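Local coordinates for alginate biosynthesis protein AlgX (Pseudomonas aeruginosa, PDB 4KNC), which takes part in O-acetylation of the exopolysaccharide alginate and protects the polymer from degradation as it crosses the periplasm, at residues R65-L70 and S308-A313; D72-K77 and P315-G320; Q236-G241 and N289-L294; L277-T282 and V391-R396. All coordinates share one frame; numbering follows the deposited sequence.

Contact 1: R65-L70 and S308-A313; sequences RELRAL and SFYRQA
The ring of Tyr310 lies under Glu66, whose CB sits over the ring centre. CB is 3.5 Å from the centroid of the Tyr310 ring and 1° off its normal, a CH-pi contact. The two residues belong to a nearly parallel helix pair of the SGNH hydrolase-like domain. The axes of segments 65-70 and 308-313 run 11° apart in direction and come within 10.9 Å. The large tyrosine ring bridges this wide spacing. The Glu66 chain then runs past the CD2-CE2 side of the ring, back toward the tyrosine's own backbone, with its carboxylate tilted 30° from the ring plane. Glu66 CD comes to 3.5 Å from Tyr310 CD2. The opposite ring face is taken by Phe309, whose CD2 lies over its centre, so the tyrosine is clamped between the two side chains. At its outer end, Tyr310 OH passes 3.3 Å from Leu67 CD2. That hydroxyl is hydrogen-bonded to the backbone oxygen of Met304, so a polar group is satisfied beside the leucine. One turn further on, Leu70 divides the remaining packing between its two methyls. CD2 of Leu70 meets both rings, 4.1 Å from Phe309 CE2 and 4.2 Å from Tyr310 CE1. Helix 275-282 packs on Phe309 and Ala313 as well. The other methyl of the leucine, Leu70 CD1, reaches the CB of Ala313 at 4.1 Å.

Contact 2: D72-K77 and P315-G320; sequences DELKRK and PLVDNG
Val317 is the apolar centre of this contact, and three side chains of 72-77 gather round it. Glu73 meets it with its aliphatic part, CG of Glu73 lying 3.8 Å from Val317 CB. Leu74 comes across at about a right angle, with its CD2 methyl 3.9 Å from Val317 CG2. Lys77 runs antiparallel alongside it and lays its CD 3.7 Å from Val317 CG1. The lysine chain also runs beside the valine carbonyl, with Lys77 CD 3.2 Å from Val317 O. With chi1 at 175°, Val317 turns CG1 to the lysine and CG2 to Glu73 and Leu74.

Outside this apolar group lies a charged rim. Glu73 OE2 and Asp318 OD1, two acceptors of like charge, are modelled 3.3 Å apart. The positions of Glu73 OE2 and Arg76 NH1 are both doubtful, so this close approach is uncertain, as is the long salt bridge from Arg76 to Asp318. Arg76 would partly offset any repulsion. Its NE donates to Glu73 OE1 at 3.2 Å, within the guanidinium plane but from above the carboxylate plane.

Further out, Met281 packs on Leu74, and His287 and Pro290 on Lys77. The turn carrying Val317 and Asp318 is set by backbone bonds from Gly320 N to Pro315 O and from Asn319 N to Leu316 O. With Asn319 at positive phi, this is a Schellman motif ending helix 307-316.

Contact 3: Q236-G241 and N289-L294; sequences QIALVG and NPPKIL
Gln236 and Lys292 touch through both backbone and side chain at the start of this strand pair. The Gln236 carbonyl oxygen takes two backbone N-H groups. Ile293 N donates to Gln236 O at 3.2 Å. Lys292 N is at 2.9 Å from the same Gln236 O, but its bond is bent and weak. Two residues after Gln236, Ala238 N donates to Ile293 O at 3.0 Å, with an N-H...O angle of 165°. The Ile237 CA-H also leans on Ile293 O.

These bonds join two parallel neighbours of the four-stranded sheet in the SGNH hydrolase-like domain. Its order is 80-85, 293-298, 237-240, 263-265, so both strands are internal. Ile237 and Ile293 share one face, side by side and pointing the same way, with Ile237 CG1 4.1 Å from Ile293 CB. Ala238 and Leu294 share the other, where helix 275-282 lies against them. There the CD1 methyl of Leu294 lies 3.9 Å from Val240 CG2. Pro291 CB fills in beside Ala238 CB.

The looser side is at Lys292, which is partly exposed. Its chain bends at chi2 and chi4 to lie alongside Gln236. Lys292 NZ reaches Gln236 OE1 at 3.0 Å, well above the amide carbonyl plane. The amide's other end is held too, since Gln236 NE2 donates to the backbone oxygen of Asn234.

Contact 4: L277-T282 and V391-R396; sequences LLAYMT and VDTGGR
Arg396 O is gripped by a hydroxyl and a water, and the water extends the grip across the contact to Thr282. Thr393 OG1 is hydrogen-bonded to Arg396 O at 2.7 Å, in the carbonyl plane and on a lone pair, and also to Gln387 OE1. A water donates to Arg396 O and, at 2.7 Å, to Thr282 OG1. Thr282 OG1 in turn donates to Leu278 O, one turn back in its helix. Here helix 275-282 of the SGNH hydrolase-like domain meets a loop of the carbohydrate-binding module. The loop makes a type I' beta turn from Thr393 to Arg396, with Gly394 and Gly395 both at positive phi. Before it, Asp392 OD1 accepts from Gly394 N in an Asx turn.

No direct hydrogen bond joins the two segments, and methyl groups supply the close packing. Thr393 OG1 stands between the backbone N and the carbonyl carbon (chi1 66°). This leaves its CG2 methyl to lie 3.8 Å from Ala279 CA. Thr282 CG2 sits 3.8 Å from Thr393 CB and also beside the extended Arg396 chain, 4.0 Å from Arg396 CD. The guanidinium of Arg396 is held by Asp358 and Asn319. A second water donates to Ala279 O and, weakly, to Asp392 O. At the other end of the loop segment, Val391 CB rests 4.0 Å from Ala279 CB.

Contacts 1 and 2 lie in succession along the same helix pair, 61-76 with 307-316, with centres about 10 Å apart. Helix 275-282, which carries one side of contact 4, is the common neighbour. Its Met281 CE lies 3.3 Å from Ala313 O of contact 1, and its Leu277 CD1 lies 3.6 Å from Leu294 CD2 of contact 3. Contacts 2 and 4 are joined by a probable hydrogen bond of 2.8 Å between Asn319 OD1 and Arg396 NH1. Contact 3 belongs to the parallel sheet of the SGNH hydrolase-like domain, while contact 4 brings in the carbohydrate-binding module. There the Val391 side chain is about 12 Å from that of Ser243, the inferred nucleophile. Contacts 1 to 3 lie away from the inferred catalytic residues.

Contact 1: R65-L70 and S308-A313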
loop_
_atom_site.group_PDB
_atom_site.type_symbol
_atom_site.label_atom_id
_atom_site.label_comp_id
_atom_site.label_asym_id
_atom_site.label_seq_id
_atom_site.Cartn_x
_atom_site.Cartn_y
_atom_site.Cartn_z
ATOM N N ARG A 65 4.889 -15.681 -5.674
ATOM C CA ARG A 65 5.651 -16.338 -4.610
ATOM C C ARG A 65 5.915 -15.414 -3.420
ATOM O O ARG A 65 5.805 -15.827 -2.264
ATOM C CB ARG A 65 6.980 -16.898 -5.136
ATOM C CG ARG A 65 6.826 -18.142 -5.990
ATOM C CD ARG A 65 8.157 -18.836 -6.192
ATOM N NE ARG A 65 9.168 -17.939 -6.741
ATOM C CZ ARG A 65 9.395 -17.783 -8.040
ATOM N NH1 ARG A 65 8.682 -18.464 -8.930
ATOM N NH2 ARG A 65 10.339 -16.949 -8.450
ATOM N N GLU A 66 6.265 -14.163 -3.701
ATOM C CA GLU A 66 6.540 -13.210 -2.632
ATOM C C GLU A 66 5.264 -12.912 -1.837
ATOM O O GLU A 66 5.297 -12.776 -0.607
ATOM C CB GLU A 66 7.147 -11.924 -3.197
ATOM C CG GLU A 66 8.611 -12.068 -3.665
ATOM C CD GLU A 66 9.119 -10.833 -4.400
ATOM O OE1 GLU A 66 8.428 -10.380 -5.333
ATOM O OE2 GLU A 66 10.196 -10.306 -4.044
ATOM N N LEU A 67 4.139 -12.824 -2.542
ATOM C CA LEU A 67 2.867 -12.560 -1.881
ATOM C C LEU A 67 2.512 -13.719 -0.960
ATOM O O LEU A 67 2.151 -13.501 0.199
ATOM C CB LEU A 67 1.760 -12.281 -2.899
ATOM C CG LEU A 67 1.771 -10.847 -3.473
ATOM C CD1 LEU A 67 0.953 -10.729 -4.744
ATOM C CD2 LEU A 67 1.271 -9.858 -2.439
ATOM N N ARG A 68 2.639 -14.946 -1.465
ATOM C CA ARG A 68 2.365 -16.132 -0.631
ATOM C C ARG A 68 3.295 -16.214 0.589
ATOM O O ARG A 68 2.848 -16.483 1.704
ATOM C CB ARG A 68 2.418 -17.422 -1.464
ATOM C CG ARG A 68 2.729 -18.702 -0.689
ATOM C CD ARG A 68 1.646 -19.091 0.331
ATOM N NE ARG A 68 0.417 -19.628 -0.255
ATOM C CZ ARG A 68 -0.563 -20.185 0.462
ATOM N NH1 ARG A 68 -1.651 -20.651 -0.136
ATOM N NH2 ARG A 68 -0.453 -20.286 1.782
ATOM N N ALA A 69 4.583 -15.954 0.381
ATOM C CA ALA A 69 5.539 -15.963 1.480
ATOM C C ALA A 69 5.175 -14.944 2.561
ATOM O O ALA A 69 5.230 -15.249 3.760
ATOM C CB ALA A 69 6.954 -15.695 0.952
ATOM N N LEU A 70 4.814 -13.731 2.139
ATOM C CA LEU A 70 4.418 -12.700 3.093
ATOM C C LEU A 70 3.157 -13.101 3.852
ATOM O O LEU A 70 3.093 -12.972 5.081
ATOM C CB LEU A 70 4.209 -11.354 2.392
ATOM C CG LEU A 70 3.682 -10.221 3.282
ATOM C CD1 LEU A 70 4.644 -9.995 4.459
ATOM C CD2 LEU A 70 3.477 -8.940 2.483
ATOM N N SER A 308 12.582 -5.132 -3.088
ATOM C CA SER A 308 12.939 -4.312 -1.937
ATOM C C SER A 308 11.762 -4.094 -0.974
ATOM O O SER A 308 11.968 -3.797 0.210
ATOM C CB SER A 308 13.562 -2.983 -2.380
ATOM O OG SER A 308 12.722 -2.307 -3.301
ATOM N N PHE A 309 10.534 -4.248 -1.474
ATOM C CA PHE A 309 9.361 -4.239 -0.596
ATOM C C PHE A 309 9.378 -5.428 0.356
ATOM O O PHE A 309 9.257 -5.274 1.579
ATOM C CB PHE A 309 8.056 -4.258 -1.396
ATOM C CG PHE A 309 6.837 -4.474 -0.545
ATOM C CD1 PHE A 309 6.415 -3.496 0.341
ATOM C CD2 PHE A 309 6.121 -5.655 -0.620
ATOM C CE1 PHE A 309 5.291 -3.685 1.136
ATOM C CE2 PHE A 309 4.987 -5.853 0.175
ATOM C CZ PHE A 309 4.576 -4.866 1.053
ATOM N N TYR A 310 9.520 -6.620 -0.211
ATOM C CA TYR A 310 9.489 -7.843 0.579
ATOM C C TYR A 310 10.689 -8.000 1.511
ATOM O O TYR A 310 10.546 -8.523 2.619
ATOM C CB TYR A 310 9.285 -9.061 -0.334
ATOM C CG TYR A 310 7.960 -8.966 -1.067
ATOM C CD1 TYR A 310 6.780 -9.413 -0.476
ATOM C CD2 TYR A 310 7.880 -8.367 -2.320
ATOM C CE1 TYR A 310 5.550 -9.298 -1.129
ATOM C CE2 TYR A 310 6.664 -8.250 -2.988
ATOM C CZ TYR A 310 5.500 -8.715 -2.382
ATOM O OH TYR A 310 4.291 -8.593 -3.039
ATOM N N ARG A 311 11.861 -7.529 1.078
ATOM C CA ARG A 311 13.036 -7.521 1.957
ATOM C C ARG A 311 12.836 -6.716 3.251
ATOM O O ARG A 311 13.487 -6.973 4.262
ATOM C CB ARG A 311 14.267 -7.000 1.213
ATOM C CG ARG A 311 14.683 -7.890 0.066
ATOM C CD ARG A 311 15.955 -7.387 -0.569
ATOM N NE ARG A 311 17.100 -7.483 0.327
ATOM C CZ ARG A 311 18.291 -6.972 0.037
ATOM N NH1 ARG A 311 18.463 -6.339 -1.115
ATOM N NH2 ARG A 311 19.306 -7.090 0.886
ATOM N N GLN A 312 11.951 -5.730 3.212
ATOM C CA GLN A 312 11.559 -5.019 4.421
ATOM C C GLN A 312 10.379 -5.721 5.117
ATOM O O GLN A 312 10.424 -6.003 6.317
ATOM C CB GLN A 312 11.192 -3.575 4.082
ATOM C CG GLN A 312 12.344 -2.753 3.546
ATOM C CD GLN A 312 11.894 -1.421 3.016
ATOM O OE1 GLN A 312 11.647 -0.478 3.780
ATOM N NE2 GLN A 312 11.762 -1.331 1.692
ATOM N N ALA A 313 9.326 -6.013 4.359
ATOM C CA ALA A 313 8.101 -6.538 4.962
ATOM C C ALA A 313 8.311 -7.845 5.717
ATOM O O ALA A 313 7.819 -7.987 6.837
ATOM C CB ALA A 313 6.994 -6.676 3.926
#

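Contact 2: D72-K77 and P315-G320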
loop_
_atom_site.group_PDB
_atom_site.type_symbol
_atom_site.label_atom_id
_atom_site.label_comp_id
_atom_site.label_asym_id
_atom_site.label_seq_id
_atom_site.Cartn_x
_atom_site.Cartn_y
_atom_site.Cartn_z
ATOM N N ASP A 72 2.171 -16.035 4.493
ATOM C CA ASP A 72 2.508 -17.113 5.421
ATOM C C ASP A 72 3.189 -16.581 6.660
ATOM O O ASP A 72 2.822 -16.941 7.773
ATOM C CB ASP A 72 3.382 -18.171 4.755
ATOM C CG ASP A 72 2.601 -19.052 3.817
ATOM O OD1 ASP A 72 1.360 -19.144 3.975
ATOM O OD2 ASP A 72 3.227 -19.660 2.930
ATOM N N GLU A 73 4.181 -15.722 6.467
ATOM C CA GLU A 73 4.816 -15.080 7.607
ATOM C C GLU A 73 3.780 -14.398 8.516
ATOM O O GLU A 73 3.804 -14.583 9.735
ATOM C CB GLU A 73 5.888 -14.095 7.142
ATOM C CG GLU A 73 6.838 -13.651 8.233
ATOM C CD GLU A 73 7.622 -14.807 8.837
ATOM O OE1 GLU A 73 7.711 -15.887 8.207
ATOM O OE2 GLU A 73 8.148 -14.633 9.955
ATOM N N LEU A 74 2.857 -13.640 7.926
ATOM C CA LEU A 74 1.795 -13.017 8.720
ATOM C C LEU A 74 0.933 -14.047 9.466
ATOM O O LEU A 74 0.643 -13.876 10.656
ATOM C CB LEU A 74 0.912 -12.127 7.846
ATOM C CG LEU A 74 1.605 -10.853 7.347
ATOM C CD1 LEU A 74 0.819 -10.242 6.202
ATOM C CD2 LEU A 74 1.748 -9.866 8.492
ATOM N N LYS A 75 0.524 -15.098 8.761
ATOM C CA LYS A 75 -0.264 -16.185 9.352
ATOM C C LYS A 75 0.422 -16.854 10.548
ATOM O O LYS A 75 -0.231 -17.215 11.528
ATOM C CB LYS A 75 -0.602 -17.238 8.303
ATOM C CG LYS A 75 -1.522 -18.329 8.823
ATOM C CD LYS A 75 -2.803 -17.721 9.358
ATOM C CE LYS A 75 -3.723 -18.791 9.935
ATOM N NZ LYS A 75 -4.284 -19.663 8.859
ATOM N N ARG A 76 1.739 -17.013 10.475
ATOM C CA ARG A 76 2.489 -17.588 11.593
ATOM C C ARG A 76 2.338 -16.734 12.839
ATOM O O ARG A 76 2.398 -17.238 13.950
ATOM C CB ARG A 76 3.982 -17.686 11.274
ATOM C CG ARG A 76 4.385 -18.780 10.313
ATOM C CD ARG A 76 5.873 -19.122 10.477
ATOM N NE ARG A 76 6.736 -17.937 10.493
ATOM C CZ ARG A 76 7.237 -17.386 11.599
ATOM N NH1 ARG A 76 8.009 -16.310 11.523
ATOM N NH2 ARG A 76 6.956 -17.911 12.786
ATOM N N LYS A 77 2.162 -15.432 12.647
ATOM C CA LYS A 77 2.072 -14.503 13.767
ATOM C C LYS A 77 0.619 -14.363 14.253
ATOM O O LYS A 77 0.331 -13.579 15.158
ATOM C CB LYS A 77 2.660 -13.143 13.365
ATOM C CG LYS A 77 2.978 -12.201 14.523
ATOM C CD LYS A 77 3.492 -10.854 14.017
ATOM C CE LYS A 77 3.506 -9.792 15.118
ATOM N NZ LYS A 77 4.315 -10.201 16.305
ATOM N N PRO A 315 11.063 -9.365 7.337
ATOM C CA PRO A 315 11.597 -9.277 8.702
ATOM C C PRO A 315 10.821 -8.321 9.601
ATOM O O PRO A 315 10.953 -8.401 10.820
ATOM C CB PRO A 315 13.011 -8.732 8.486
ATOM C CG PRO A 315 12.897 -7.947 7.203
ATOM C CD PRO A 315 11.992 -8.772 6.356
ATOM N N LEU A 316 10.044 -7.418 9.018
ATOM C CA LEU A 316 9.244 -6.499 9.822
ATOM C C LEU A 316 8.139 -7.212 10.613
ATOM O O LEU A 316 7.704 -6.727 11.664
ATOM C CB LEU A 316 8.653 -5.383 8.956
ATOM C CG LEU A 316 9.608 -4.216 8.722
ATOM C CD1 LEU A 316 8.975 -3.215 7.768
ATOM C CD2 LEU A 316 9.943 -3.572 10.051
ATOM N N VAL A 317 7.683 -8.356 10.110
ATOM C CA VAL A 317 6.654 -9.119 10.820
ATOM C C VAL A 317 7.080 -9.427 12.264
ATOM O O VAL A 317 6.253 -9.377 13.176
ATOM C CB VAL A 317 6.275 -10.411 10.061
ATOM C CG1 VAL A 317 5.297 -11.246 10.867
ATOM C CG2 VAL A 317 5.671 -10.059 8.729
ATOM N N ASP A 318 8.374 -9.700 12.471
ATOM C CA ASP A 318 8.912 -9.961 13.815
ATOM C C ASP A 318 9.794 -8.850 14.372
ATOM O O ASP A 318 10.771 -9.119 15.065
ATOM C CB ASP A 318 9.685 -11.281 13.858
ATOM C CG ASP A 318 8.783 -12.477 13.753
ATOM O OD1 ASP A 318 8.232 -12.688 12.651
ATOM O OD2 ASP A 318 8.620 -13.199 14.765
ATOM N N ASN A 319 9.445 -7.608 14.072
ATOM C CA ASN A 319 10.087 -6.448 14.685
ATOM C C ASN A 319 11.607 -6.342 14.484
ATOM O O ASN A 319 12.317 -5.836 15.352
ATOM C CB ASN A 319 9.742 -6.374 16.181
ATOM C CG ASN A 319 9.642 -4.942 16.680
ATOM O OD1 ASN A 319 9.951 -3.992 15.944
ATOM N ND2 ASN A 319 9.222 -4.776 17.930
ATOM N N GLY A 320 12.095 -6.810 13.339
ATOM C CA GLY A 320 13.511 -6.730 13.016
ATOM C C GLY A 320 14.432 -7.321 14.069
ATOM O O GLY A 320 14.432 -8.535 14.313
#

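Contact 3: Q236-G241 and N289-L294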
loop_
_atom_site.group_PDB
_atom_site.type_symbol
_atom_site.label_atom_id
_atom_site.label_comp_id
_atom_site.label_asym_id
_atom_site.label_seq_id
_atom_site.Cartn_x
_atom_site.Cartn_y
_atom_site.Cartn_z
ATOM N N GLN A 236 -9.335 -5.293 16.673
ATOM C CA GLN A 236 -8.631 -6.489 16.222
ATOM C C GLN A 236 -8.427 -6.491 14.712
ATOM O O GLN A 236 -7.905 -7.461 14.154
ATOM C CB GLN A 236 -9.433 -7.730 16.628
ATOM C CG GLN A 236 -9.554 -7.908 18.135
ATOM C CD GLN A 236 -8.201 -8.114 18.784
ATOM O OE1 GLN A 236 -7.292 -8.674 18.170
ATOM N NE2 GLN A 236 -8.053 -7.647 20.020
ATOM N N ILE A 237 -8.861 -5.411 14.056
ATOM C CA ILE A 237 -8.764 -5.278 12.601
ATOM C C ILE A 237 -8.059 -3.969 12.225
ATOM O O ILE A 237 -8.428 -2.904 12.709
ATOM C CB ILE A 237 -10.153 -5.306 11.919
ATOM C CG1 ILE A 237 -10.946 -6.549 12.356
ATOM C CG2 ILE A 237 -9.987 -5.269 10.403
ATOM C CD1 ILE A 237 -12.277 -6.723 11.623
ATOM N N ALA A 238 -7.047 -4.066 11.370
ATOM C CA ALA A 238 -6.252 -2.918 10.960
ATOM C C ALA A 238 -6.316 -2.763 9.460
ATOM O O ALA A 238 -6.359 -3.748 8.726
ATOM C CB ALA A 238 -4.809 -3.091 11.400
ATOM N N LEU A 239 -6.323 -1.517 9.013
ATOM C CA LEU A 239 -6.410 -1.196 7.608
ATOM C C LEU A 239 -5.150 -0.460 7.189
ATOM O O LEU A 239 -4.780 0.552 7.791
ATOM C CB LEU A 239 -7.637 -0.318 7.355
ATOM C CG LEU A 239 -7.824 0.272 5.958
ATOM C CD1 LEU A 239 -7.881 -0.812 4.886
ATOM C CD2 LEU A 239 -9.081 1.125 5.935
ATOM N N VAL A 240 -4.481 -0.973 6.166
ATOM C CA VAL A 240 -3.350 -0.268 5.583
ATOM C C VAL A 240 -3.686 -0.022 4.121
ATOM O O VAL A 240 -4.317 -0.866 3.481
ATOM C CB VAL A 240 -2.008 -1.027 5.766
ATOM C CG1 VAL A 240 -1.603 -1.005 7.231
ATOM C CG2 VAL A 240 -2.100 -2.467 5.247
ATOM N N GLY A 241 -3.313 1.148 3.606
ATOM C CA GLY A 241 -3.804 1.563 2.307
ATOM C C GLY A 241 -3.316 2.916 1.840
ATOM O O GLY A 241 -2.357 3.459 2.377
ATOM N N ASN A 289 0.404 -5.557 20.183
ATOM C CA ASN A 289 -0.936 -6.097 19.971
ATOM C C ASN A 289 -1.242 -6.299 18.488
ATOM O O ASN A 289 -1.920 -5.471 17.879
ATOM C CB ASN A 289 -1.979 -5.152 20.570
ATOM C CG ASN A 289 -1.675 -4.784 22.013
ATOM O OD1 ASN A 289 -1.456 -5.655 22.857
ATOM N ND2 ASN A 289 -1.654 -3.485 22.302
ATOM N N PRO A 290 -0.742 -7.397 17.899
ATOM C CA PRO A 290 -1.011 -7.626 16.471
ATOM C C PRO A 290 -2.493 -7.845 16.182
ATOM O O PRO A 290 -3.193 -8.479 16.972
ATOM C CB PRO A 290 -0.205 -8.898 16.153
ATOM C CG PRO A 290 0.041 -9.559 17.484
ATOM C CD PRO A 290 0.130 -8.432 18.482
ATOM N N PRO A 291 -2.971 -7.328 15.047
ATOM C CA PRO A 291 -4.380 -7.520 14.698
ATOM C C PRO A 291 -4.632 -8.969 14.339
ATOM O O PRO A 291 -3.700 -9.648 13.918
ATOM C CB PRO A 291 -4.535 -6.667 13.443
ATOM C CG PRO A 291 -3.167 -6.753 12.784
ATOM C CD PRO A 291 -2.197 -6.722 13.948
ATOM N N LYS A 292 -5.870 -9.431 14.503
ATOM C CA LYS A 292 -6.283 -10.741 14.014
ATOM C C LYS A 292 -6.423 -10.676 12.496
ATOM O O LYS A 292 -6.188 -11.653 11.788
ATOM C CB LYS A 292 -7.639 -11.114 14.620
ATOM C CG LYS A 292 -7.658 -11.126 16.136
ATOM C CD LYS A 292 -6.964 -12.365 16.675
ATOM C CE LYS A 292 -6.959 -12.392 18.195
ATOM N NZ LYS A 292 -6.035 -11.361 18.759
ATOM N N ILE A 293 -6.829 -9.510 12.007
ATOM C CA ILE A 293 -7.076 -9.310 10.584
ATOM C C ILE A 293 -6.396 -8.022 10.092
ATOM O O ILE A 293 -6.485 -6.964 10.726
ATOM C CB ILE A 293 -8.597 -9.252 10.263
ATOM C CG1 ILE A 293 -9.332 -10.471 10.832
ATOM C CG2 ILE A 293 -8.833 -9.130 8.749
ATOM C CD1 ILE A 293 -10.811 -10.493 10.513
ATOM N N LEU A 294 -5.703 -8.137 8.971
ATOM C CA LEU A 294 -5.038 -7.006 8.340
ATOM C C LEU A 294 -5.641 -6.816 6.957
ATOM O O LEU A 294 -5.570 -7.717 6.115
ATOM C CB LEU A 294 -3.531 -7.274 8.223
ATOM C CG LEU A 294 -2.659 -6.216 7.529
ATOM C CD1 LEU A 294 -2.729 -4.885 8.260
ATOM C CD2 LEU A 294 -1.216 -6.701 7.447
#

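Contact 4: L277-T282 and V391-R396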
loop_
_atom_site.group_PDB
_atom_site.type_symbol
_atom_site.label_atom_id
_atom_site.label_comp_id
_atom_site.label_asym_id
_atom_site.label_seq_id
_atom_site.Cartn_x
_atom_site.Cartn_y
_atom_site.Cartn_z
ATOM N N LEU A 277 1.663 -0.120 4.894
ATOM C CA LEU A 277 1.913 -1.404 5.539
ATOM C C LEU A 277 3.315 -1.454 6.172
ATOM O O LEU A 277 3.491 -1.988 7.266
ATOM C CB LEU A 277 1.735 -2.533 4.523
ATOM C CG LEU A 277 2.050 -3.976 4.917
ATOM C CD1 LEU A 277 1.256 -4.388 6.139
ATOM C CD2 LEU A 277 1.716 -4.879 3.761
ATOM N N LEU A 278 4.314 -0.898 5.492
ATOM C CA LEU A 278 5.663 -0.880 6.062
ATOM C C LEU A 278 5.719 -0.034 7.344
ATOM O O LEU A 278 6.266 -0.464 8.355
ATOM C CB LEU A 278 6.689 -0.386 5.035
ATOM C CG LEU A 278 7.030 -1.281 3.835
ATOM C CD1 LEU A 278 8.201 -0.691 3.014
ATOM C CD2 LEU A 278 7.354 -2.717 4.282
ATOM N N ALA A 279 5.130 1.159 7.312
ATOM C CA ALA A 279 5.110 2.001 8.506
ATOM C C ALA A 279 4.363 1.315 9.641
ATOM O O ALA A 279 4.839 1.288 10.783
ATOM C CB ALA A 279 4.491 3.364 8.199
ATOM N N TYR A 280 3.199 0.749 9.325
ATOM C CA TYR A 280 2.415 0.014 10.327
ATOM C C TYR A 280 3.195 -1.143 10.966
ATOM O O TYR A 280 3.243 -1.274 12.193
ATOM C CB TYR A 280 1.095 -0.507 9.733
ATOM C CG TYR A 280 0.225 -1.219 10.743
ATOM C CD1 TYR A 280 -0.055 -0.643 11.977
ATOM C CD2 TYR A 280 -0.326 -2.460 10.463
ATOM C CE1 TYR A 280 -0.851 -1.298 12.913
ATOM C CE2 TYR A 280 -1.122 -3.112 11.384
ATOM C CZ TYR A 280 -1.379 -2.530 12.605
ATOM O OH TYR A 280 -2.174 -3.192 13.522
ATOM N N MET A 281 3.821 -1.976 10.143
ATOM C CA MET A 281 4.589 -3.094 10.690
ATOM C C MET A 281 5.932 -2.670 11.302
ATOM O O MET A 281 6.625 -3.493 11.897
ATOM C CB MET A 281 4.809 -4.184 9.643
ATOM C CG MET A 281 3.541 -4.720 9.020
ATOM S SD MET A 281 3.755 -6.401 8.417
ATOM C CE MET A 281 5.023 -6.213 7.173
ATOM N N THR A 282 6.313 -1.404 11.150
ATOM C CA THR A 282 7.473 -0.903 11.895
ATOM C C THR A 282 7.039 -0.405 13.279
ATOM O O THR A 282 7.857 -0.259 14.184
ATOM C CB THR A 282 8.226 0.226 11.140
ATOM O OG1 THR A 282 8.564 -0.219 9.823
ATOM C CG2 THR A 282 9.514 0.598 11.864
ATOM N N VAL A 391 5.070 9.454 6.255
ATOM C CA VAL A 391 5.099 8.532 7.386
ATOM C C VAL A 391 6.123 8.893 8.452
ATOM O O VAL A 391 7.005 9.714 8.241
ATOM C CB VAL A 391 5.325 7.068 6.951
ATOM C CG1 VAL A 391 4.297 6.669 5.891
ATOM C CG2 VAL A 391 6.747 6.880 6.447
ATOM N N ASP A 392 5.990 8.254 9.603
ATOM C CA ASP A 392 6.894 8.453 10.724
ATOM C C ASP A 392 7.114 7.102 11.393
ATOM O O ASP A 392 6.264 6.628 12.148
ATOM C CB ASP A 392 6.289 9.454 11.715
ATOM C CG ASP A 392 7.255 9.850 12.832
ATOM O OD1 ASP A 392 7.876 8.957 13.452
ATOM O OD2 ASP A 392 7.381 11.067 13.099
ATOM N N THR A 393 8.249 6.476 11.094
ATOM C CA THR A 393 8.634 5.212 11.723
ATOM C C THR A 393 9.718 5.471 12.761
ATOM O O THR A 393 10.377 4.545 13.241
ATOM C CB THR A 393 9.156 4.189 10.690
ATOM O OG1 THR A 393 10.383 4.658 10.114
ATOM C CG2 THR A 393 8.127 3.967 9.581
ATOM N N GLY A 394 9.890 6.747 13.099
ATOM C CA GLY A 394 10.918 7.173 14.027
ATOM C C GLY A 394 12.294 7.104 13.397
ATOM O O GLY A 394 13.299 6.992 14.097
ATOM N N GLY A 395 12.335 7.161 12.069
ATOM C CA GLY A 395 13.585 7.042 11.335
ATOM C C GLY A 395 14.120 5.616 11.258
ATOM O O GLY A 395 15.240 5.405 10.802
ATOM N N ARG A 396 13.328 4.641 11.703
ATOM C CA ARG A 396 13.721 3.232 11.650
ATOM C C ARG A 396 13.395 2.553 10.308
ATOM O O ARG A 396 12.352 2.807 9.700
ATOM C CB ARG A 396 13.077 2.455 12.798
ATOM C CG ARG A 396 13.460 0.989 12.858
ATOM C CD ARG A 396 12.862 0.333 14.085
ATOM N NE ARG A 396 13.158 -1.095 14.159
ATOM C CZ ARG A 396 12.288 -2.008 14.584
ATOM N NH1 ARG A 396 11.066 -1.636 14.967
ATOM N NH2 ARG A 396 12.631 -3.290 14.625
HETATM O O HOH W 1 6.012 3.241 12.058
HETATM O O HOH W 2 10.311 1.312 8.447
#